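Local coordinates for protein lysin (Bacillus phage PBC5, PDB 6ILU) that probably recognises the bacterial cell wall through its SH3b-type binding domain, directing the phage endolysin to its target, at residues G13-I18 with F75-Y80; I44-F49 with I61-E66; V48-W53 with K67-N72. One frame throughout, in Å; residues are numbered along the deposited sequence.

In the fold
Starting from the N terminus, strand 13-17 is the first element used, and contact 1 pairs it with the start of strand 75-84, closing a long loop of 56 residues. Contacts 2 and 3 both fall within that loop. Their first segments overlap at Val48 and Phe49 on strand 46-52; contact 2 then meets strand 60-62 and what follows it, while contact 3 reaches further on, to strand 69-71, so the two connections interleave. Strand 46-52 also pairs with strand 13-17, through Gly13 to Val48 and Ala15 to Tyr46, which places all three contacts in one curled antiparallel sheet. Ala15, Val48 and Ile61 bring contacts 1 and 2 together in its core.

Contact 1: residues G13-I18 with F75-Y80; sequences GVALSI and FTIDWY
Gly13 lies against the aromatic ring of Tyr80 where two antiparallel strands of an SH3b beta fold pair, 13-17 with 75-79, their directions 159° apart. The glycine CA sits over one ring face, 3.9 Å from the centroid of the Tyr80 ring, a CH-pi contact that a residue without a side chain makes easily. It also lets the backbones come close, with Gly13 CA and Trp79 CA 4.0 Å apart. Val14 also reaches the ring, its CG2 4.0 Å from Tyr80 CE1, the two side chains crossing obliquely. Between the strands, Val14 and Asp78 exchange two backbone hydrogen bonds, and Leu16 and Thr76 do the same; the bond from Asp78 N to Val14 O measures 2.8 Å. The residues of these hydrogen-bonded pairs project to the more solvent-facing side, which suits Thr76 and Asp78. Ala15 and Ile77, a non-hydrogen-bonded pair, project to the other side, where both pack on Ile61. Small Ala15 lets larger neighbours close in: its CB lies 3.7 Å from Phe75 CD1 and 4.1 Å from Ile77 CG1. Phe75 holds its CG opposite its own carbonyl carbon (chi1 -58°), which lays the ring alongside the other strand with an edge toward the carbonyl carbon of Leu16. Near the end of strand 13-17, Thr76 has its hydroxyl between its backbone N and carbonyl carbon (chi1 53°), facing a water. That water lies 2.7 Å from Thr76 OG1 and donates to Ser17 O at 3.0 Å.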
loop_
_atom_site.group_PDB
_atom_site.type_symbol
_atom_site.label_atom_id
_atom_site.label_comp_id
_atom_site.label_asym_id
_atom_site.label_seq_id
_atom_site.Cartn_x
_atom_site.Cartn_y
_atom_site.Cartn_z
ATOM N N GLY A 13 -2.565 2.456 3.620
ATOM C CA GLY A 13 -2.835 1.664 4.825
ATOM C C GLY A 13 -2.329 2.414 6.056
ATOM O O GLY A 13 -1.843 3.550 5.925
ATOM N N VAL A 14 -2.441 1.794 7.215
ATOM C CA VAL A 14 -1.971 2.361 8.481
ATOM C C VAL A 14 -1.166 1.287 9.240
ATOM O O VAL A 14 -1.654 0.166 9.457
ATOM C CB VAL A 14 -3.167 2.857 9.349
ATOM C CG1 VAL A 14 -2.670 3.380 10.683
ATOM C CG2 VAL A 14 -3.978 3.940 8.613
ATOM N N ALA A 15 0.038 1.638 9.687
ATOM C CA ALA A 15 0.972 0.702 10.357
ATOM C C ALA A 15 1.187 1.049 11.839
ATOM O O ALA A 15 1.279 2.223 12.196
ATOM C CB ALA A 15 2.316 0.739 9.629
ATOM N N LEU A 16 1.241 0.038 12.689
ATOM C CA LEU A 16 1.552 0.239 14.094
ATOM C C LEU A 16 2.659 -0.723 14.505
ATOM O O LEU A 16 2.560 -1.904 14.223
ATOM C CB LEU A 16 0.288 -0.010 14.924
ATOM C CG LEU A 16 0.482 0.133 16.424
ATOM C CD1 LEU A 16 0.616 1.643 16.787
ATOM C CD2 LEU A 16 -0.740 -0.487 17.060
ATOM N N SER A 17 3.729 -0.206 15.107
ATOM C CA SER A 17 4.841 -1.030 15.597
ATOM C C SER A 17 4.369 -2.254 16.384
ATOM O O SER A 17 3.481 -2.132 17.240
ATOM C CB SER A 17 5.748 -0.206 16.517
ATOM O OG SER A 17 6.819 -1.009 17.032
ATOM N N ILE A 18 4.998 -3.401 16.131
ATOM C CA ILE A 18 4.756 -4.578 16.988
ATOM C C ILE A 18 5.515 -4.530 18.331
ATOM O O ILE A 18 5.271 -5.356 19.216
ATOM C CB ILE A 18 5.128 -5.912 16.272
ATOM C CG1 ILE A 18 6.651 -5.995 16.035
ATOM C CG2 ILE A 18 4.311 -6.056 14.957
ATOM C CD1 ILE A 18 7.132 -7.385 15.469
ATOM N N PHE A 75 5.683 -4.261 11.856
ATOM C CA PHE A 75 4.377 -3.600 12.086
ATOM C C PHE A 75 3.193 -4.529 11.948
ATOM O O PHE A 75 3.309 -5.559 11.292
ATOM C CB PHE A 75 4.152 -2.440 11.074
ATOM C CG PHE A 75 5.223 -1.378 11.125
ATOM C CD1 PHE A 75 5.048 -0.260 11.914
ATOM C CD2 PHE A 75 6.422 -1.557 10.456
ATOM C CE1 PHE A 75 6.048 0.724 12.004
ATOM C CE2 PHE A 75 7.438 -0.628 10.563
ATOM C CZ PHE A 75 7.238 0.539 11.319
ATOM N N THR A 76 2.062 -4.186 12.576
ATOM C CA THR A 76 0.779 -4.739 12.138
ATOM C C THR A 76 0.179 -3.669 11.225
ATOM O O THR A 76 0.194 -2.459 11.556
ATOM C CB THR A 76 -0.162 -5.089 13.302
ATOM O OG1 THR A 76 -0.306 -3.958 14.148
ATOM C CG2 THR A 76 0.438 -6.192 14.142
ATOM N N ILE A 77 -0.266 -4.079 10.030
ATOM C CA ILE A 77 -0.661 -3.087 8.998
ATOM C C ILE A 77 -2.113 -3.322 8.645
ATOM O O ILE A 77 -2.503 -4.470 8.360
ATOM C CB ILE A 77 0.194 -3.190 7.729
ATOM C CG1 ILE A 77 1.685 -3.032 8.097
ATOM C CG2 ILE A 77 -0.250 -2.163 6.658
ATOM C CD1 ILE A 77 2.636 -3.478 6.991
ATOM N N ASP A 78 -2.910 -2.259 8.758
ATOM C CA ASP A 78 -4.303 -2.285 8.341
ATOM C C ASP A 78 -4.319 -1.665 6.952
ATOM O O ASP A 78 -4.267 -0.426 6.805
ATOM C CB ASP A 78 -5.206 -1.506 9.321
ATOM C CG ASP A 78 -5.304 -2.156 10.702
ATOM O OD1 ASP A 78 -5.346 -3.415 10.812
ATOM O OD2 ASP A 78 -5.386 -1.378 11.682
ATOM N N TRP A 79 -4.322 -2.514 5.925
ATOM C CA TRP A 79 -4.273 -2.006 4.538
ATOM C C TRP A 79 -5.602 -1.364 4.180
ATOM O O TRP A 79 -6.681 -1.795 4.650
ATOM C CB TRP A 79 -3.957 -3.144 3.576
ATOM C CG TRP A 79 -2.639 -3.762 3.823
ATOM C CD1 TRP A 79 -2.401 -4.955 4.480
ATOM C CD2 TRP A 79 -1.359 -3.255 3.447
ATOM N NE1 TRP A 79 -1.060 -5.207 4.533
ATOM C CE2 TRP A 79 -0.387 -4.184 3.901
ATOM C CE3 TRP A 79 -0.921 -2.090 2.798
ATOM C CZ2 TRP A 79 0.972 -3.993 3.714
ATOM C CZ3 TRP A 79 0.444 -1.912 2.597
ATOM C CH2 TRP A 79 1.380 -2.850 3.062
ATOM N N TYR A 80 -5.533 -0.303 3.388
ATOM C CA TYR A 80 -6.745 0.221 2.788
ATOM C C TYR A 80 -7.344 -0.838 1.858
ATOM O O TYR A 80 -6.631 -1.603 1.212
ATOM C CB TYR A 80 -6.452 1.515 2.035
ATOM C CG TYR A 80 -6.138 2.691 2.939
ATOM C CD1 TYR A 80 -6.279 2.612 4.328
ATOM C CD2 TYR A 80 -5.720 3.904 2.378
ATOM C CE1 TYR A 80 -6.026 3.713 5.127
ATOM C CE2 TYR A 80 -5.452 4.981 3.155
ATOM C CZ TYR A 80 -5.595 4.889 4.532
ATOM O OH TYR A 80 -5.319 5.991 5.310
HETATM O O HOH W 1 -2.474 -0.579 12.244
HETATM O O HOH W 2 1.167 -3.817 16.462
#

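Contact 2: residues I44-F49 with I61-E66; sequences IPYKVF and ICLGGE. With EDO (1,2-ethanediol), chain J.
With chi1 at 175°, Val48 turns CG1 opposite its backbone N and CG2 opposite its carbonyl carbon, and this branched fork spreads over Ile61 and Leu63. CG1 of Val48 meets Ile61 CG2 at 3.8 Å, the two side chains crossing at about a right angle, while Val48 CG2 lies 4.0 Å from Leu63 CD2. Leu63 starts off pointing away from strand 46-48, but with CG opposite its carbonyl carbon and an extended chi2 the isobutyl end comes back, where its methyls also cover CB of Tyr46. Beta-branched Val48 and Ile61 suit such a buried strand pair, and the longer Leu63 reaches in from the turn. The backbone bond from Phe49 N to Cys62 O is 2.8 Å and almost straight (178°). The helix-like psi of Phe49 (-23°) breaks the extended run of the strand here, consistent with a beta bulge. The ring of Phe49 turns an edge to the turn after Cys62, with its CE1 3.7 Å from Leu63 O. A water closes the gap as the strands part, donating to both Lys47 O and Leu63 O at 2.7 Å. Ethanediol, probably from the crystallisation liquor, donates from O2 to Phe49 O at 2.8 Å. In the sheet, strand 46-52 runs between strands 13-17 and 60-62, and Ile61 packs onward against Phe75, Ile77 and Trp79 of strand 75-84.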
loop_
_atom_site.group_PDB
_atom_site.type_symbol
_atom_site.label_atom_id
_atom_site.label_comp_id
_atom_site.label_asym_id
_atom_site.label_seq_id
_atom_site.Cartn_x
_atom_site.Cartn_y
_atom_site.Cartn_z
ATOM N N ILE A 44 2.876 5.244 17.643
ATOM C CA ILE A 44 1.537 5.693 17.285
ATOM C C ILE A 44 1.231 5.105 15.908
ATOM O O ILE A 44 2.145 4.682 15.202
ATOM C CB ILE A 44 1.430 7.231 17.208
ATOM C CG1 ILE A 44 2.524 7.771 16.304
ATOM C CG2 ILE A 44 1.500 7.875 18.569
ATOM C CD1 ILE A 44 2.267 9.196 15.899
ATOM N N PRO A 45 -0.041 5.111 15.497
ATOM C CA PRO A 45 -0.279 4.673 14.110
ATOM C C PRO A 45 0.356 5.636 13.085
ATOM O O PRO A 45 0.271 6.856 13.267
ATOM C CB PRO A 45 -1.808 4.685 13.990
ATOM C CG PRO A 45 -2.322 4.607 15.386
ATOM C CD PRO A 45 -1.293 5.323 16.244
ATOM N N TYR A 46 0.985 5.092 12.038
ATOM C CA TYR A 46 1.586 5.888 10.975
ATOM C C TYR A 46 0.946 5.545 9.639
ATOM O O TYR A 46 0.851 4.375 9.306
ATOM C CB TYR A 46 3.092 5.634 10.889
ATOM C CG TYR A 46 3.861 6.176 12.094
ATOM C CD1 TYR A 46 4.158 7.522 12.190
ATOM C CD2 TYR A 46 4.273 5.319 13.117
ATOM C CE1 TYR A 46 4.867 8.033 13.289
ATOM C CE2 TYR A 46 4.974 5.807 14.234
ATOM C CZ TYR A 46 5.269 7.167 14.300
ATOM O OH TYR A 46 5.949 7.641 15.405
ATOM N N LYS A 47 0.546 6.559 8.864
ATOM C CA LYS A 47 0.017 6.305 7.528
ATOM C C LYS A 47 1.118 5.749 6.610
ATOM O O LYS A 47 2.275 6.169 6.674
ATOM C CB LYS A 47 -0.586 7.580 6.920
ATOM C CG LYS A 47 -1.362 7.293 5.592
ATOM C CD LYS A 47 -2.228 8.507 5.154
ATOM C CE LYS A 47 -3.297 8.816 6.196
ATOM N NZ LYS A 47 -4.045 10.055 5.830
ATOM N N VAL A 48 0.762 4.746 5.812
ATOM C CA VAL A 48 1.666 4.141 4.841
ATOM C C VAL A 48 1.372 4.751 3.464
ATOM O O VAL A 48 0.205 4.775 3.019
ATOM C CB VAL A 48 1.425 2.628 4.768
ATOM C CG1 VAL A 48 2.275 2.007 3.678
ATOM C CG2 VAL A 48 1.754 1.960 6.162
ATOM N N PHE A 49 2.425 5.212 2.787
ATOM C CA PHE A 49 2.243 5.866 1.502
ATOM C C PHE A 49 2.621 5.007 0.302
ATOM O O PHE A 49 2.116 5.276 -0.803
ATOM C CB PHE A 49 3.029 7.199 1.486
ATOM C CG PHE A 49 2.466 8.174 2.464
ATOM C CD1 PHE A 49 3.034 8.329 3.707
ATOM C CD2 PHE A 49 1.282 8.844 2.176
ATOM C CE1 PHE A 49 2.449 9.175 4.644
ATOM C CE2 PHE A 49 0.692 9.723 3.099
ATOM C CZ PHE A 49 1.269 9.874 4.350
ATOM N N ILE A 61 7.557 -0.787 3.814
ATOM C CA ILE A 61 6.501 0.210 3.681
ATOM C C ILE A 61 7.123 1.577 3.896
ATOM O O ILE A 61 8.070 1.716 4.647
ATOM C CB ILE A 61 5.357 0.021 4.706
ATOM C CG1 ILE A 61 5.920 -0.294 6.107
ATOM C CG2 ILE A 61 4.383 -1.105 4.258
ATOM C CD1 ILE A 61 4.829 -0.222 7.212
ATOM N N CYS A 62 6.594 2.576 3.178
ATOM C CA CYS A 62 7.136 3.921 3.221
ATOM C C CYS A 62 6.235 4.788 4.094
ATOM O O CYS A 62 5.034 4.943 3.792
ATOM C CB CYS A 62 7.204 4.484 1.815
ATOM S SG CYS A 62 8.145 6.078 1.898
ATOM N N LEU A 63 6.789 5.354 5.164
ATOM C CA LEU A 63 5.992 6.199 6.070
ATOM C C LEU A 63 6.077 7.692 5.751
ATOM O O LEU A 63 5.587 8.523 6.508
ATOM C CB LEU A 63 6.431 5.966 7.541
ATOM C CG LEU A 63 6.364 4.491 7.935
ATOM C CD1 LEU A 63 6.743 4.336 9.402
ATOM C CD2 LEU A 63 4.961 3.891 7.662
ATOM N N GLY A 64 6.656 8.047 4.612
ATOM C CA GLY A 64 6.743 9.453 4.243
ATOM C C GLY A 64 7.360 9.591 2.881
ATOM O O GLY A 64 6.670 9.519 1.839
ATOM N N GLY A 65 8.661 9.820 2.871
ATOM C CA GLY A 65 9.388 9.956 1.632
ATOM C C GLY A 65 10.560 8.979 1.576
ATOM O O GLY A 65 10.560 7.977 2.265
ATOM N N GLU A 66 11.536 9.298 0.740
ATOM C CA GLU A 66 12.629 8.360 0.422
ATOM C C GLU A 66 13.409 7.840 1.595
ATOM O O GLU A 66 13.944 6.744 1.498
ATOM C CB GLU A 66 13.661 9.023 -0.506
ATOM C CG GLU A 66 13.230 9.092 -2.013
ATOM C CD GLU A 66 14.388 9.392 -2.931
ATOM O OE1 GLU A 66 15.487 9.886 -2.475
ATOM O OE2 GLU A 66 14.191 9.209 -4.170
HETATM C C1 EDO J . -1.223 8.405 -2.601
HETATM O O1 EDO J . -1.219 9.141 -1.367
HETATM C C2 EDO J . -0.012 7.490 -2.506
HETATM O O2 EDO J . -0.210 6.681 -1.340
HETATM O O HOH W 3 3.531 8.061 8.155
#

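Contact 3: residues V48-W53 with K67-N72; sequences VFAGYW and KQWAYN. With EDO (1,2-ethanediol), chain J.
Ala50 O takes a backbone hydrogen bond from Cys62 N, and the same carbonyl oxygen, Ala50 O, lies 3.9 Å from Trp69 CZ3, on the outer rim of an indole that arrives from strand 69-71. The two strands do not pair directly: their axes stay 8.7 Å apart at an angle of 55°, with strand 60-62 between them, and no hydrogen bond joins the two segments. Trp69 spans the interval instead. Its CG stands opposite its carbonyl carbon (chi1 -69°), and the ring reaches over the middle strand, packing on Met60 and Cys62 as it goes. A long, flat side chain suits this task, and what meets it is small at that point: a methyl group, a CB and the backbone. CH2 of Trp69 lies 4.0 Å from Ala50 CB, and its CZ3 touches Tyr52 CB at 3.7 Å. The benzene edge of the indole faces the carbonyl carbon of Gly51, and Trp69 CZ3 comes 3.5 Å from Tyr52 N. Tyr52 has CG opposite its own backbone N (chi1 171°), which carries its ring away from the indole. At Gly51, the lack of a side chain lets the indole of Trp53 fold back beside the strand, where its NE1 donates to His115 O and its ring meets those of His115 and Trp79. Here Trp69 bridges to the next strand but one and so joins three consecutive antiparallel strands on one face of the curled sheet of the SH3b domain.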
loop_
_atom_site.group_PDB
_atom_site.type_symbol
_atom_site.label_atom_id
_atom_site.label_comp_id
_atom_site.label_asym_id
_atom_site.label_seq_id
_atom_site.Cartn_x
_atom_site.Cartn_y
_atom_site.Cartn_z
ATOM N N VAL A 48 0.762 4.746 5.812
ATOM C CA VAL A 48 1.666 4.141 4.841
ATOM C C VAL A 48 1.372 4.751 3.464
ATOM O O VAL A 48 0.205 4.775 3.019
ATOM C CB VAL A 48 1.425 2.628 4.768
ATOM C CG1 VAL A 48 2.275 2.007 3.678
ATOM C CG2 VAL A 48 1.754 1.960 6.162
ATOM N N PHE A 49 2.425 5.212 2.787
ATOM C CA PHE A 49 2.243 5.866 1.502
ATOM C C PHE A 49 2.621 5.007 0.302
ATOM O O PHE A 49 2.116 5.276 -0.803
ATOM C CB PHE A 49 3.029 7.199 1.486
ATOM C CG PHE A 49 2.466 8.174 2.464
ATOM C CD1 PHE A 49 3.034 8.329 3.707
ATOM C CD2 PHE A 49 1.282 8.844 2.176
ATOM C CE1 PHE A 49 2.449 9.175 4.644
ATOM C CE2 PHE A 49 0.692 9.723 3.099
ATOM C CZ PHE A 49 1.269 9.874 4.350
ATOM N N ALA A 50 3.467 4.010 0.497
ATOM C CA ALA A 50 3.921 3.147 -0.595
ATOM C C ALA A 50 4.419 1.848 -0.035
ATOM O O ALA A 50 4.796 1.765 1.147
ATOM C CB ALA A 50 5.041 3.810 -1.426
ATOM N N GLY A 51 4.487 0.856 -0.903
ATOM C CA GLY A 51 4.989 -0.465 -0.541
ATOM C C GLY A 51 6.093 -0.841 -1.517
ATOM O O GLY A 51 6.073 -0.461 -2.718
ATOM N N TYR A 52 7.108 -1.543 -0.985
ATOM C CA TYR A 52 8.144 -2.182 -1.774
ATOM C C TYR A 52 7.858 -3.658 -1.633
ATOM O O TYR A 52 7.926 -4.201 -0.505
ATOM C CB TYR A 52 9.542 -1.877 -1.245
ATOM C CG TYR A 52 10.558 -2.713 -1.947
ATOM C CD1 TYR A 52 10.772 -2.570 -3.316
ATOM C CD2 TYR A 52 11.270 -3.703 -1.259
ATOM C CE1 TYR A 52 11.688 -3.372 -3.998
ATOM C CE2 TYR A 52 12.207 -4.506 -1.931
ATOM C CZ TYR A 52 12.429 -4.306 -3.285
ATOM O OH TYR A 52 13.353 -5.072 -3.966
ATOM N N TRP A 53 7.514 -4.319 -2.740
ATOM C CA TRP A 53 7.053 -5.708 -2.703
ATOM C C TRP A 53 8.203 -6.620 -3.080
ATOM O O TRP A 53 8.260 -7.194 -4.161
ATOM C CB TRP A 53 5.808 -5.833 -3.626
ATOM C CG TRP A 53 4.776 -4.897 -3.084
ATOM C CD1 TRP A 53 4.400 -3.647 -3.604
ATOM C CD2 TRP A 53 3.969 -5.098 -1.920
ATOM N NE1 TRP A 53 3.458 -3.074 -2.785
ATOM C CE2 TRP A 53 3.173 -3.941 -1.750
ATOM C CE3 TRP A 53 3.881 -6.129 -0.962
ATOM C CZ2 TRP A 53 2.280 -3.801 -0.686
ATOM C CZ3 TRP A 53 2.983 -6.003 0.071
ATOM C CH2 TRP A 53 2.189 -4.846 0.211
ATOM N N LYS A 67 13.543 8.638 2.653
ATOM C CA LYS A 67 14.261 8.105 3.843
ATOM C C LYS A 67 13.370 7.497 4.951
ATOM O O LYS A 67 13.846 7.323 6.082
ATOM C CB LYS A 67 15.146 9.236 4.414
ATOM C CG LYS A 67 16.147 9.742 3.396
ATOM C CD LYS A 67 17.040 10.830 3.947
ATOM C CE LYS A 67 18.126 10.208 4.821
ATOM N NZ LYS A 67 19.174 11.184 5.226
ATOM N N GLN A 68 12.121 7.159 4.638
ATOM C CA GLN A 68 11.201 6.622 5.648
ATOM C C GLN A 68 10.691 5.242 5.300
ATOM O O GLN A 68 9.553 4.897 5.615
ATOM C CB GLN A 68 10.046 7.608 5.850
ATOM C CG GLN A 68 10.467 8.830 6.704
ATOM C CD GLN A 68 11.016 9.984 5.891
ATOM O OE1 GLN A 68 10.396 10.376 4.903
ATOM N NE2 GLN A 68 12.148 10.573 6.331
ATOM N N TRP A 69 11.548 4.413 4.704
ATOM C CA TRP A 69 11.176 2.995 4.516
ATOM C C TRP A 69 11.432 2.162 5.764
ATOM O O TRP A 69 12.420 2.376 6.476
ATOM C CB TRP A 69 11.988 2.365 3.363
ATOM C CG TRP A 69 11.610 2.897 2.012
ATOM C CD1 TRP A 69 12.247 3.866 1.332
ATOM C CD2 TRP A 69 10.504 2.478 1.209
ATOM N NE1 TRP A 69 11.618 4.094 0.104
ATOM C CE2 TRP A 69 10.542 3.229 0.028
ATOM C CE3 TRP A 69 9.515 1.496 1.373
ATOM C CZ2 TRP A 69 9.603 3.046 -1.016
ATOM C CZ3 TRP A 69 8.576 1.313 0.373
ATOM C CH2 TRP A 69 8.609 2.093 -0.808
ATOM N N ALA A 70 10.541 1.191 6.001
ATOM C CA ALA A 70 10.684 0.320 7.160
ATOM C C ALA A 70 10.206 -1.082 6.780
ATOM O O ALA A 70 9.353 -1.238 5.910
ATOM C CB ALA A 70 9.879 0.840 8.350
ATOM N N TYR A 71 10.719 -2.098 7.451
ATOM C CA TYR A 71 10.255 -3.453 7.106
ATOM C C TYR A 71 8.833 -3.726 7.598
ATOM O O TYR A 71 8.523 -3.473 8.773
ATOM C CB TYR A 71 11.208 -4.506 7.683
ATOM C CG TYR A 71 12.544 -4.559 7.004
ATOM C CD1 TYR A 71 12.671 -5.091 5.727
ATOM C CD2 TYR A 71 13.690 -4.082 7.630
ATOM C CE1 TYR A 71 13.916 -5.151 5.083
ATOM C CE2 TYR A 71 14.925 -4.146 6.989
ATOM C CZ TYR A 71 15.031 -4.688 5.726
ATOM O OH TYR A 71 16.266 -4.787 5.128
ATOM N N ASN A 72 7.987 -4.294 6.710
ATOM C CA ASN A 72 6.624 -4.665 7.102
ATOM C C ASN A 72 6.592 -5.510 8.351
ATOM O O ASN A 72 5.652 -5.407 9.134
ATOM C CB ASN A 72 5.895 -5.456 5.998
ATOM C CG ASN A 72 5.701 -4.645 4.730
ATOM O OD1 ASN A 72 6.523 -3.779 4.398
ATOM N ND2 ASN A 72 4.604 -4.914 4.020
HETATM C C1 EDO J . -1.223 8.405 -2.601
HETATM O O1 EDO J . -1.219 9.141 -1.367
HETATM C C2 EDO J . -0.012 7.490 -2.506
HETATM O O2 EDO J . -0.210 6.681 -1.340
#